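Side-chain contacts in uncharacterized protein (Streptococcus mutans, PDB 3L7Y), which probably acts as a magnesium-dependent phosphatase of the haloacid dehalogenase-like hydrolase family, its natural substrate being unknown: residues T97-N102 with Q234-R239; E121-I126 with E180-L185; Y128-K133 with A195-A200; V138-G143 with G147-G152. One frame throughout, in Å; residues are numbered along the deposited sequence.

Contact 1. Residues T97-N102 with Q234-R239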
loop_
_atom_site.group_PDB
_atom_site.type_symbol
_atom_site.label_atom_id
_atom_site.label_comp_id
_atom_site.label_asym_id
_atom_site.label_seq_id
_atom_site.Cartn_x
_atom_site.Cartn_y
_atom_site.Cartn_z
ATOM N N THR A 97 -3.639 0.317 13.525
ATOM C CA THR A 97 -3.664 -0.878 12.700
ATOM C C THR A 97 -2.999 -0.548 11.377
ATOM O O THR A 97 -3.208 0.531 10.819
ATOM C CB THR A 97 -5.092 -1.362 12.440
ATOM O OG1 THR A 97 -5.700 -1.737 13.677
ATOM C CG2 THR A 97 -5.084 -2.568 11.471
ATOM N N PHE A 98 -2.200 -1.483 10.879
ATOM C CA PHE A 98 -1.442 -1.282 9.657
ATOM C C PHE A 98 -1.818 -2.326 8.620
ATOM O O PHE A 98 -1.838 -3.521 8.914
ATOM C CB PHE A 98 0.054 -1.431 9.948
ATOM C CG PHE A 98 0.654 -0.285 10.718
ATOM C CD1 PHE A 98 1.197 0.793 10.056
ATOM C CD2 PHE A 98 0.708 -0.310 12.093
ATOM C CE1 PHE A 98 1.774 1.838 10.750
ATOM C CE2 PHE A 98 1.280 0.732 12.793
ATOM C CZ PHE A 98 1.816 1.809 12.117
ATOM N N VAL A 99 -2.122 -1.874 7.412
ATOM C CA VAL A 99 -2.266 -2.777 6.273
ATOM C C VAL A 99 -1.093 -2.481 5.347
ATOM O O VAL A 99 -1.031 -1.394 4.747
ATOM C CB VAL A 99 -3.608 -2.546 5.524
ATOM C CG1 VAL A 99 -3.698 -3.434 4.265
ATOM C CG2 VAL A 99 -4.783 -2.814 6.453
ATOM N N GLY A 100 -0.142 -3.416 5.263
ATOM C CA GLY A 100 0.998 -3.248 4.380
ATOM C C GLY A 100 0.954 -4.189 3.188
ATOM O O GLY A 100 0.143 -5.106 3.160
ATOM N N GLU A 101 1.839 -3.979 2.215
ATOM C CA GLU A 101 1.932 -4.853 1.036
ATOM C C GLU A 101 0.643 -4.825 0.200
ATOM O O GLU A 101 0.376 -5.736 -0.592
ATOM C CB GLU A 101 2.282 -6.289 1.439
ATOM C CG GLU A 101 3.376 -6.423 2.507
ATOM C CD GLU A 101 4.773 -6.069 2.022
ATOM O OE1 GLU A 101 4.988 -5.966 0.803
ATOM O OE2 GLU A 101 5.666 -5.896 2.879
ATOM N N ASN A 102 -0.117 -3.743 0.354
ATOM C CA ASN A 102 -1.448 -3.576 -0.253
ATOM C C ASN A 102 -2.524 -4.420 0.389
ATOM O O ASN A 102 -3.707 -4.283 0.047
ATOM C CB ASN A 102 -1.446 -3.821 -1.768
ATOM C CG ASN A 102 -0.546 -2.860 -2.514
ATOM O OD1 ASN A 102 -0.778 -1.654 -2.533
ATOM N ND2 ASN A 102 0.501 -3.392 -3.126
ATOM N N GLN A 234 -12.132 -4.853 4.324
ATOM C CA GLN A 234 -13.250 -5.773 4.531
ATOM C C GLN A 234 -12.944 -6.716 5.695
ATOM O O GLN A 234 -13.760 -6.911 6.595
ATOM C CB GLN A 234 -13.548 -6.568 3.251
ATOM C CG GLN A 234 -14.098 -5.714 2.126
ATOM C CD GLN A 234 -14.458 -6.518 0.892
ATOM O OE1 GLN A 234 -15.430 -6.208 0.203
ATOM N NE2 GLN A 234 -13.681 -7.558 0.608
ATOM N N GLN A 235 -11.747 -7.288 5.691
ATOM C CA GLN A 235 -11.358 -8.179 6.768
ATOM C C GLN A 235 -11.437 -7.491 8.132
ATOM O O GLN A 235 -11.845 -8.090 9.128
ATOM C CB GLN A 235 -9.945 -8.688 6.520
ATOM C CG GLN A 235 -9.842 -9.564 5.283
ATOM C CD GLN A 235 -10.691 -10.806 5.407
ATOM O OE1 GLN A 235 -11.478 -11.132 4.512
ATOM N NE2 GLN A 235 -10.559 -11.496 6.533
ATOM N N LEU A 236 -11.055 -6.224 8.180
ATOM C CA LEU A 236 -11.026 -5.511 9.453
ATOM C C LEU A 236 -12.437 -5.124 9.898
ATOM O O LEU A 236 -12.802 -5.303 11.065
ATOM C CB LEU A 236 -10.106 -4.295 9.362
ATOM C CG LEU A 236 -8.613 -4.622 9.228
ATOM C CD1 LEU A 236 -7.854 -3.401 8.759
ATOM C CD2 LEU A 236 -8.055 -5.118 10.566
ATOM N N LEU A 237 -13.227 -4.607 8.960
ATOM C CA LEU A 237 -14.635 -4.339 9.208
ATOM C C LEU A 237 -15.344 -5.599 9.716
ATOM O O LEU A 237 -16.064 -5.559 10.715
ATOM C CB LEU A 237 -15.314 -3.828 7.929
ATOM C CG LEU A 237 -14.875 -2.449 7.409
ATOM C CD1 LEU A 237 -15.525 -2.111 6.070
ATOM C CD2 LEU A 237 -15.167 -1.355 8.433
ATOM N N LYS A 238 -15.137 -6.716 9.022
ATOM C CA LYS A 238 -15.778 -7.982 9.394
ATOM C C LYS A 238 -15.359 -8.412 10.791
ATOM O O LYS A 238 -16.146 -8.953 11.560
ATOM C CB LYS A 238 -15.438 -9.076 8.372
ATOM C CG LYS A 238 -15.932 -10.471 8.750
ATOM C CD LYS A 238 -15.539 -11.501 7.689
ATOM C CE LYS A 238 -15.937 -12.920 8.089
ATOM N NZ LYS A 238 -17.414 -13.103 8.207
ATOM N N ARG A 239 -14.108 -8.145 11.128
ATOM C CA ARG A 239 -13.579 -8.535 12.424
ATOM C C ARG A 239 -14.062 -7.613 13.549
ATOM O O ARG A 239 -14.287 -8.060 14.669
ATOM C CB ARG A 239 -12.053 -8.578 12.355
ATOM C CG ARG A 239 -11.353 -8.605 13.693
ATOM C CD ARG A 239 -9.848 -8.478 13.500
ATOM N NE ARG A 239 -9.361 -9.354 12.438
ATOM C CZ ARG A 239 -8.809 -10.546 12.648
ATOM N NH1 ARG A 239 -8.669 -11.005 13.886
ATOM N NH2 ARG A 239 -8.394 -11.276 11.622
#

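Contact 2. Residues E121-I126 with E180-L185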
loop_
_atom_site.group_PDB
_atom_site.type_symbol
_atom_site.label_atom_id
_atom_site.label_comp_id
_atom_site.label_asym_id
_atom_site.label_seq_id
_atom_site.Cartn_x
_atom_site.Cartn_y
_atom_site.Cartn_z
ATOM N N GLU A 121 6.957 -21.161 -6.014
ATOM C CA GLU A 121 6.845 -21.624 -7.405
ATOM C C GLU A 121 6.241 -20.529 -8.285
ATOM O O GLU A 121 6.629 -20.364 -9.434
ATOM C CB GLU A 121 5.980 -22.883 -7.483
ATOM C CG GLU A 121 4.619 -22.758 -6.781
ATOM C CD GLU A 121 4.617 -23.201 -5.304
ATOM O OE1 GLU A 121 5.617 -22.973 -4.580
ATOM O OE2 GLU A 121 3.590 -23.768 -4.861
ATOM N N ASP A 122 5.284 -19.784 -7.740
ATOM C CA ASP A 122 4.623 -18.717 -8.504
ATOM C C ASP A 122 5.559 -17.540 -8.720
ATOM O O ASP A 122 5.673 -16.995 -9.824
ATOM C CB ASP A 122 3.355 -18.266 -7.781
ATOM C CG ASP A 122 2.263 -19.316 -7.838
ATOM O OD1 ASP A 122 2.269 -20.089 -8.807
ATOM O OD2 ASP A 122 1.415 -19.376 -6.929
ATOM N N ILE A 123 6.216 -17.141 -7.642
ATOM C CA ILE A 123 7.232 -16.106 -7.699
ATOM C C ILE A 123 8.316 -16.446 -8.729
ATOM O O ILE A 123 8.707 -15.611 -9.536
ATOM C CB ILE A 123 7.881 -15.938 -6.314
ATOM C CG1 ILE A 123 6.819 -15.592 -5.269
ATOM C CG2 ILE A 123 8.984 -14.893 -6.348
ATOM C CD1 ILE A 123 7.382 -15.447 -3.883
ATOM N N ALA A 124 8.816 -17.673 -8.698
ATOM C CA ALA A 124 9.885 -18.044 -9.607
ATOM C C ALA A 124 9.354 -17.961 -11.022
ATOM O O ALA A 124 10.047 -17.535 -11.947
ATOM C CB ALA A 124 10.380 -19.457 -9.298
ATOM N N SER A 125 8.096 -18.342 -11.194
ATOM C CA SER A 125 7.536 -18.385 -12.536
ATOM C C SER A 125 7.230 -16.987 -13.122
ATOM O O SER A 125 7.526 -16.738 -14.287
ATOM C CB SER A 125 6.334 -19.329 -12.589
ATOM O OG SER A 125 5.507 -19.016 -13.691
ATOM N N ILE A 126 6.656 -16.082 -12.330
ATOM C CA ILE A 126 6.392 -14.724 -12.833
ATOM C C ILE A 126 7.713 -13.979 -13.052
ATOM O O ILE A 126 7.822 -13.146 -13.943
ATOM C CB ILE A 126 5.501 -13.892 -11.880
ATOM C CG1 ILE A 126 4.964 -12.632 -12.596
ATOM C CG2 ILE A 126 6.291 -13.469 -10.653
ATOM C CD1 ILE A 126 3.995 -12.914 -13.684
ATOM N N GLU A 180 13.977 -16.309 2.398
ATOM C CA GLU A 180 12.936 -15.507 3.039
ATOM C C GLU A 180 11.557 -15.758 2.440
ATOM O O GLU A 180 11.436 -16.317 1.351
ATOM C CB GLU A 180 13.277 -14.025 2.942
ATOM C CG GLU A 180 12.500 -13.152 3.908
ATOM C CD GLU A 180 13.187 -11.835 4.127
ATOM O OE1 GLU A 180 14.434 -11.827 4.200
ATOM O OE2 GLU A 180 12.493 -10.808 4.202
ATOM N N ARG A 181 10.521 -15.352 3.169
ATOM C CA ARG A 181 9.142 -15.429 2.698
ATOM C C ARG A 181 8.747 -14.052 2.171
ATOM O O ARG A 181 9.141 -13.027 2.736
ATOM C CB ARG A 181 8.217 -15.840 3.837
ATOM C CG ARG A 181 8.795 -16.943 4.714
ATOM C CD ARG A 181 8.608 -16.623 6.192
ATOM N NE ARG A 181 7.483 -17.341 6.776
ATOM C CZ ARG A 181 7.005 -17.117 7.996
ATOM N NH1 ARG A 181 7.540 -16.176 8.762
ATOM N NH2 ARG A 181 5.977 -17.824 8.445
ATOM N N PHE A 182 7.959 -14.038 1.098
ATOM C CA PHE A 182 7.714 -12.814 0.350
ATOM C C PHE A 182 6.238 -12.438 0.306
ATOM O O PHE A 182 5.378 -13.266 -0.001
ATOM C CB PHE A 182 8.273 -12.945 -1.072
ATOM C CG PHE A 182 9.734 -13.272 -1.111
ATOM C CD1 PHE A 182 10.159 -14.576 -1.280
ATOM C CD2 PHE A 182 10.684 -12.275 -0.960
ATOM C CE1 PHE A 182 11.502 -14.885 -1.304
ATOM C CE2 PHE A 182 12.032 -12.575 -0.987
ATOM C CZ PHE A 182 12.441 -13.883 -1.155
ATOM N N PHE A 183 5.954 -11.173 0.592
ATOM C CA PHE A 183 4.578 -10.677 0.561
ATOM C C PHE A 183 4.149 -10.238 -0.827
ATOM O O PHE A 183 2.979 -10.396 -1.212
ATOM C CB PHE A 183 4.434 -9.486 1.488
ATOM C CG PHE A 183 4.403 -9.841 2.934
ATOM C CD1 PHE A 183 5.363 -9.334 3.803
ATOM C CD2 PHE A 183 3.408 -10.660 3.437
ATOM C CE1 PHE A 183 5.319 -9.636 5.157
ATOM C CE2 PHE A 183 3.378 -10.987 4.783
ATOM C CZ PHE A 183 4.323 -10.455 5.647
ATOM N N LYS A 184 5.087 -9.647 -1.561
ATOM C CA LYS A 184 4.798 -9.087 -2.872
ATOM C C LYS A 184 6.090 -8.904 -3.658
ATOM O O LYS A 184 7.189 -9.047 -3.108
ATOM C CB LYS A 184 4.102 -7.727 -2.716
ATOM C CG LYS A 184 5.052 -6.551 -2.438
ATOM C CD LYS A 184 4.294 -5.211 -2.522
ATOM C CE LYS A 184 5.207 -4.000 -2.346
ATOM N NZ LYS A 184 5.821 -3.954 -0.994
ATOM N N LEU A 185 5.957 -8.597 -4.944
ATOM C CA LEU A 185 7.086 -8.100 -5.726
ATOM C C LEU A 185 6.787 -6.706 -6.239
ATOM O O LEU A 185 5.634 -6.296 -6.304
ATOM C CB LEU A 185 7.382 -8.984 -6.939
ATOM C CG LEU A 185 7.223 -10.503 -6.855
ATOM C CD1 LEU A 185 7.851 -11.116 -8.093
ATOM C CD2 LEU A 185 7.864 -11.033 -5.595
#

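Contact 3. Residues Y128-K133 with A195-A200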
loop_
_atom_site.group_PDB
_atom_site.type_symbol
_atom_site.label_atom_id
_atom_site.label_comp_id
_atom_site.label_asym_id
_atom_site.label_seq_id
_atom_site.Cartn_x
_atom_site.Cartn_y
_atom_site.Cartn_z
ATOM N N TYR A 128 10.588 -15.402 -14.043
ATOM C CA TYR A 128 11.162 -15.927 -15.281
ATOM C C TYR A 128 10.468 -15.268 -16.470
ATOM O O TYR A 128 11.090 -14.901 -17.463
ATOM C CB TYR A 128 10.992 -17.444 -15.350
ATOM C CG TYR A 128 11.494 -18.033 -16.641
ATOM C CD1 TYR A 128 12.824 -18.384 -16.793
ATOM C CD2 TYR A 128 10.638 -18.216 -17.720
ATOM C CE1 TYR A 128 13.292 -18.916 -17.985
ATOM C CE2 TYR A 128 11.091 -18.745 -18.910
ATOM C CZ TYR A 128 12.418 -19.094 -19.038
ATOM O OH TYR A 128 12.874 -19.621 -20.222
ATOM N N PHE A 129 9.161 -15.097 -16.339
ATOM C CA PHE A 129 8.371 -14.485 -17.385
ATOM C C PHE A 129 8.762 -13.013 -17.612
ATOM O O PHE A 129 8.948 -12.587 -18.743
ATOM C CB PHE A 129 6.892 -14.600 -17.024
ATOM C CG PHE A 129 6.004 -13.866 -17.945
ATOM C CD1 PHE A 129 5.806 -14.323 -19.236
ATOM C CD2 PHE A 129 5.361 -12.710 -17.534
ATOM C CE1 PHE A 129 4.970 -13.625 -20.111
ATOM C CE2 PHE A 129 4.526 -12.018 -18.392
ATOM C CZ PHE A 129 4.330 -12.474 -19.686
ATOM N N ILE A 130 8.897 -12.241 -16.536
ATOM C CA ILE A 130 9.275 -10.833 -16.666
ATOM C C ILE A 130 10.706 -10.662 -17.194
ATOM O O ILE A 130 10.959 -9.826 -18.064
ATOM C CB ILE A 130 9.124 -10.074 -15.337
ATOM C CG1 ILE A 130 7.662 -10.107 -14.875
ATOM C CG2 ILE A 130 9.647 -8.614 -15.474
ATOM C CD1 ILE A 130 6.720 -9.299 -15.761
ATOM N N GLU A 131 11.639 -11.451 -16.667
ATOM C CA GLU A 131 13.013 -11.410 -17.156
ATOM C C GLU A 131 13.078 -11.712 -18.656
ATOM O O GLU A 131 13.779 -11.035 -19.398
ATOM C CB GLU A 131 13.920 -12.359 -16.348
ATOM C CG GLU A 131 14.044 -11.966 -14.870
ATOM C CD GLU A 131 15.099 -12.784 -14.111
ATOM O OE1 GLU A 131 15.859 -12.192 -13.316
ATOM O OE2 GLU A 131 15.167 -14.017 -14.300
ATOM N N GLU A 132 12.328 -12.710 -19.104
ATOM C CA GLU A 132 12.328 -13.091 -20.517
ATOM C C GLU A 132 11.558 -12.122 -21.401
ATOM O O GLU A 132 12.015 -11.794 -22.497
ATOM C CB GLU A 132 11.733 -14.495 -20.705
ATOM C CG GLU A 132 12.536 -15.576 -20.051
ATOM C CD GLU A 132 13.910 -15.725 -20.673
ATOM O OE1 GLU A 132 14.891 -15.163 -20.122
ATOM O OE2 GLU A 132 14.000 -16.398 -21.724
ATOM N N LYS A 133 10.387 -11.685 -20.942
ATOM C CA LYS A 133 9.478 -10.885 -21.790
ATOM C C LYS A 133 9.601 -9.372 -21.616
ATOM O O LYS A 133 9.447 -8.618 -22.576
ATOM C CB LYS A 133 8.022 -11.315 -21.590
ATOM N N ALA A 195 0.419 -0.285 -18.066
ATOM C CA ALA A 195 -0.810 -1.004 -18.406
ATOM C C ALA A 195 -0.504 -2.280 -19.173
ATOM O O ALA A 195 -1.034 -3.344 -18.853
ATOM C CB ALA A 195 -1.758 -0.115 -19.210
ATOM N N GLN A 196 0.363 -2.171 -20.173
ATOM C CA GLN A 196 0.713 -3.314 -21.005
ATOM C C GLN A 196 1.294 -4.464 -20.199
ATOM O O GLN A 196 0.998 -5.635 -20.456
ATOM C CB GLN A 196 1.724 -2.917 -22.078
ATOM C CG GLN A 196 2.203 -4.127 -22.866
ATOM C CD GLN A 196 3.334 -3.834 -23.840
ATOM O OE1 GLN A 196 3.896 -4.756 -24.449
ATOM N NE2 GLN A 196 3.675 -2.558 -23.995
ATOM N N ILE A 197 2.149 -4.130 -19.240
ATOM C CA ILE A 197 2.865 -5.161 -18.488
ATOM C C ILE A 197 1.934 -5.796 -17.477
ATOM O O ILE A 197 2.025 -6.994 -17.184
ATOM C CB ILE A 197 4.079 -4.563 -17.759
ATOM C CG1 ILE A 197 5.133 -4.122 -18.772
ATOM C CG2 ILE A 197 4.655 -5.559 -16.741
ATOM C CD1 ILE A 197 6.199 -3.235 -18.163
ATOM N N MET A 198 1.047 -4.974 -16.917
ATOM C CA MET A 198 0.027 -5.484 -16.025
ATOM C C MET A 198 -0.910 -6.454 -16.742
ATOM O O MET A 198 -1.274 -7.491 -16.182
ATOM C CB MET A 198 -0.743 -4.351 -15.351
ATOM C CG MET A 198 0.030 -3.744 -14.192
ATOM S SD MET A 198 -0.949 -2.716 -13.091
ATOM C CE MET A 198 -0.988 -1.193 -14.048
ATOM N N LYS A 199 -1.295 -6.129 -17.970
ATOM C CA LYS A 199 -2.138 -7.040 -18.745
ATOM C C LYS A 199 -1.399 -8.340 -19.072
ATOM O O LYS A 199 -1.982 -9.424 -19.010
ATOM C CB LYS A 199 -2.639 -6.397 -20.035
ATOM C CG LYS A 199 -3.360 -7.402 -20.936
ATOM C CD LYS A 199 -4.289 -6.726 -21.930
ATOM C CE LYS A 199 -5.481 -7.632 -22.276
ATOM N NZ LYS A 199 -5.064 -8.913 -22.921
ATOM N N ALA A 200 -0.117 -8.226 -19.419
ATOM C CA ALA A 200 0.712 -9.404 -19.684
ATOM C C ALA A 200 0.754 -10.322 -18.459
ATOM O O ALA A 200 0.679 -11.554 -18.568
ATOM C CB ALA A 200 2.113 -8.977 -20.079
#

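Contact 4. Residues V138-G143 with G147-G152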
loop_
_atom_site.group_PDB
_atom_site.type_symbol
_atom_site.label_atom_id
_atom_site.label_comp_id
_atom_site.label_asym_id
_atom_site.label_seq_id
_atom_site.Cartn_x
_atom_site.Cartn_y
_atom_site.Cartn_z
ATOM N N VAL A 138 12.717 -3.490 -13.695
ATOM C CA VAL A 138 13.528 -3.810 -12.530
ATOM C C VAL A 138 12.671 -4.552 -11.515
ATOM O O VAL A 138 11.587 -4.085 -11.119
ATOM C CB VAL A 138 14.131 -2.546 -11.881
ATOM C CG1 VAL A 138 14.914 -2.924 -10.637
ATOM C CG2 VAL A 138 15.044 -1.835 -12.873
ATOM N N ILE A 139 13.160 -5.708 -11.086
ATOM C CA ILE A 139 12.397 -6.572 -10.206
ATOM C C ILE A 139 12.895 -6.511 -8.770
ATOM O O ILE A 139 14.052 -6.820 -8.486
ATOM C CB ILE A 139 12.466 -8.044 -10.676
ATOM C CG1 ILE A 139 11.866 -8.196 -12.086
ATOM C CG2 ILE A 139 11.768 -8.950 -9.668
ATOM C CD1 ILE A 139 12.245 -9.532 -12.795
ATOM N N ALA A 140 12.011 -6.144 -7.856
ATOM C CA ALA A 140 12.346 -6.183 -6.439
ATOM C C ALA A 140 11.400 -7.106 -5.672
ATOM O O ALA A 140 10.184 -7.088 -5.879
ATOM C CB ALA A 140 12.343 -4.789 -5.850
ATOM N N LEU A 141 11.973 -7.936 -4.805
ATOM C CA LEU A 141 11.192 -8.847 -3.979
ATOM C C LEU A 141 11.033 -8.260 -2.581
ATOM O O LEU A 141 12.009 -7.809 -1.969
ATOM C CB LEU A 141 11.879 -10.203 -3.901
ATOM C CG LEU A 141 12.436 -10.705 -5.223
ATOM C CD1 LEU A 141 13.264 -11.975 -5.028
ATOM C CD2 LEU A 141 11.287 -10.942 -6.187
ATOM N N SER A 142 9.804 -8.249 -2.080
ATOM C CA SER A 142 9.530 -7.672 -0.774
ATOM C C SER A 142 9.287 -8.787 0.241
ATOM O O SER A 142 8.208 -9.385 0.271
ATOM C CB SER A 142 8.341 -6.694 -0.849
ATOM O OG SER A 142 8.117 -6.045 0.391
ATOM N N GLY A 143 10.309 -9.073 1.055
ATOM C CA GLY A 143 10.276 -10.192 1.984
ATOM C C GLY A 143 9.846 -9.779 3.377
ATOM O O GLY A 143 9.553 -8.612 3.640
ATOM N N GLY A 147 14.259 -6.528 1.489
ATOM C CA GLY A 147 13.997 -6.548 0.066
ATOM C C GLY A 147 15.205 -7.020 -0.718
ATOM O O GLY A 147 16.335 -6.978 -0.223
ATOM N N TYR A 148 14.968 -7.463 -1.951
ATOM C CA TYR A 148 16.030 -7.992 -2.794
ATOM C C TYR A 148 15.998 -7.384 -4.194
ATOM O O TYR A 148 14.935 -7.229 -4.794
ATOM C CB TYR A 148 15.918 -9.519 -2.885
ATOM C CG TYR A 148 16.067 -10.229 -1.553
ATOM C CD1 TYR A 148 15.010 -10.288 -0.656
ATOM C CD2 TYR A 148 17.271 -10.839 -1.197
ATOM C CE1 TYR A 148 15.137 -10.934 0.559
ATOM C CE2 TYR A 148 17.414 -11.490 0.026
ATOM C CZ TYR A 148 16.337 -11.531 0.895
ATOM O OH TYR A 148 16.449 -12.169 2.102
ATOM N N LEU A 149 17.175 -7.037 -4.698
ATOM C CA LEU A 149 17.363 -6.614 -6.081
ATOM C C LEU A 149 18.424 -7.517 -6.680
ATOM O O LEU A 149 19.181 -8.162 -5.947
ATOM C CB LEU A 149 17.873 -5.171 -6.132
ATOM C CG LEU A 149 16.863 -4.078 -5.800
ATOM C CD1 LEU A 149 17.550 -2.715 -5.718
ATOM C CD2 LEU A 149 15.751 -4.077 -6.840
ATOM N N LYS A 150 18.503 -7.552 -8.003
ATOM C CA LYS A 150 19.543 -8.329 -8.656
ATOM C C LYS A 150 20.777 -7.448 -8.780
ATOM O O LYS A 150 20.664 -6.255 -9.060
ATOM C CB LYS A 150 19.075 -8.800 -10.029
ATOM C CG LYS A 150 19.529 -10.198 -10.403
ATOM C CD LYS A 150 18.693 -10.763 -11.551
ATOM N N LYS A 151 21.956 -8.018 -8.554
ATOM C CA LYS A 151 23.180 -7.273 -8.795
ATOM C C LYS A 151 23.213 -6.876 -10.264
ATOM O O LYS A 151 22.784 -7.641 -11.134
ATOM C CB LYS A 151 24.416 -8.097 -8.424
ATOM N N GLY A 152 23.716 -5.677 -10.542
ATOM C CA GLY A 152 23.743 -5.174 -11.905
ATOM C C GLY A 152 22.794 -4.005 -12.113
ATOM O O GLY A 152 22.987 -3.190 -13.007
HETATM O O HOH W 1 16.591 -6.617 -9.575
#

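Contact 1. Residues T97-N102 with Q234-R239
Leu236 of helix 229-239 meets Thr97 and Val99 of strand 97-100, a worked example of how a helix packs on the mixed, largely parallel sheet in the Rossmann-like core of a haloacid dehalogenase-type hydrolase. Thr97 and Val99, two positions apart on an extended strand, both direct their CB atoms at the helix, whereas Phe98 between them faces the other way. Along the helix, the carbonyl of Gln234 first accepts the amide of Lys238, Gln234 O to Lys238 N 2.8 Å. Leu236 then makes the whole contact through its two methyl branches. It meets Thr97 tip to tip, CD1 and CD2 of Leu236 each 4.0 Å from Thr97 CG2, while it slides past Val99 in the opposite direction. The two ends of Thr97 thus part company: the methyl faces the helix and OG1 bonds to Ser108 OG. Leu236 also touches Val75 of the neighbouring strand and Leu113, and Arg239 reaches Leu113 as well. The side chain of Val99 lies about 9 Å from that of the magnesium ligand Asp43, so the packing is near, but not in, the metal site. The methyl of Val99 that touches is CG2, anti to its carbonyl carbon and 3.9 Å from Leu236 CD1.

Contact 2. Residues E121-I126 with E180-L185
Ile123 and Ile126, one helical turn apart on helix 120-133, pack against Phe182 and Leu185 of strand 182-188. The contact is a helix laid over a beta sheet, in an alpha/beta unit consistent with the cap that Cof-type members of this family carry beside the catalytic core. Aliphatic contacts come first. Leu185 puts one branch on each isoleucine, its CD2 lying 4.1 Å from Ile123 CG2 as the two side chains cross obliquely. Ile123 divides its own branches too, for its CD1 runs on to Phe182. That aliphatic-aromatic pair crosses at about a right angle, and Ile123 CD1 is 3.9 Å from both CB and CD1 of Phe182. No hydrogen bond joins the segments; polar groups find partners elsewhere, as when Asp122 OD2 pairs with Arg209 NH1. The strand bends at Phe183, and the CB atoms of Phe183 and Lys184 point away from the helix, Lys184 NZ going on to a salt bridge with Glu101 OE1. Leu141 of the adjacent strand touches both Phe182 and Leu185. In Ile126 the long branch leaves the interface, CG1 being anti to the backbone N (chi1 -166°), and the short branch does the touching, with CG2 3.8 Å from Leu185 CD1.

Contact 3. Residues Y128-K133 with A195-A200
The paired helices that lie on one face of the smaller sheet meet where Phe129 and Ile130 of helix 120-133 face Ala200 and Ile197 of helix 194-202. Phe129 holds CG anti to its backbone N (chi1 173°), which sends the ring across toward the second helix. The far rim of the ring does the touching: Phe129 CE2 lies 3.9 Å from Ala200 O, and Phe129 CZ is 4.2 Å from Ala200 CB. The approach to that oxygen is oblique. Lys133 CB, one turn further on, sits 4.1 Å above one face of the Phe129 ring, nearer its edge than its centre, and Phe129 also stacks with Tyr204. Both helices belong to the alpha layer of a two-layer alpha/beta unit, as in the caps of Cof-type haloacid dehalogenase-like phosphatases, and the sheet lies beneath Ile130 and Ile197. These two both rest on Leu187 of strand 182-188. Their mutual contact is looser, Ile130 CD1 being 4.4 Å from Ile197 CG2, and Ile130 gets there with its end rather than its CB. Toward the sheet, Ile130 also packs on Ile139, while Ile197 reaches Ile220. Tyr134, which follows the first segment directly, touches both Ile197 and Ala200.

Contact 4. Residues V138-G143 with G147-G152
Leu141 and Tyr148 sit directly across from each other on strands 138-143 and 147-150, their side chains on the same sheet face, and Ala140, Val138 and Leu149 gather on the reverse. On the first face Leu141 CD1 approaches Tyr148 CB at 4.2 Å. The tyrosine ring turns its edge to the backbone, with Leu141 O near the ring plane, and its hydroxyl OH bonds to Glu180 OE1. Beneath these side chains the backbones form a hydrogen-bonded antiparallel pair: Leu141 N to Tyr148 O and Tyr148 N to Leu141 O are both 3.0 Å, with N-H...O angles of 159° and 147°. Leu141 O takes a second, weaker contact from Gly147 CA at 3.1 Å. On the reverse face one methyl of Leu149 does the work: its CD2 lies 3.6 Å from Ala140 CB and 4.1 Å from Val138 CG1, the valine and leucine crossing at a slant. Beyond Leu149 a water bridges the strands, donating to Ile139 O (2.8 Å) and accepting from Lys150 N (2.6 Å). Such alternation of faces is characteristic of antiparallel strands, and the three-residue connection makes this pair a beta hairpin, here part of the six-stranded sheet of the probable cap.

Overall arrangement
From the N terminus, strand 97-100 opens the loop that contact 1 closes at helix 229-239, and the other three contacts nest within it. Helix 120-133 supplies the first halves of contacts 2 and 3; their second halves follow in the same order, on strand 182-188 and helix 194-202, so these two loops cross. Contact 4, the short hairpin 138-143 with 147-152, nests inside both. Contacts 2, 3 and 4 together bind helices and sheet of the smaller alpha/beta unit, whereas contact 1 belongs to the core sheet. Among the places where the two parts meet is Glu101 of segment 97-102, which packs on Phe183 of contact 2 and is probably hydrogen-bonded through OE1 to Ser142 OG of contact 4.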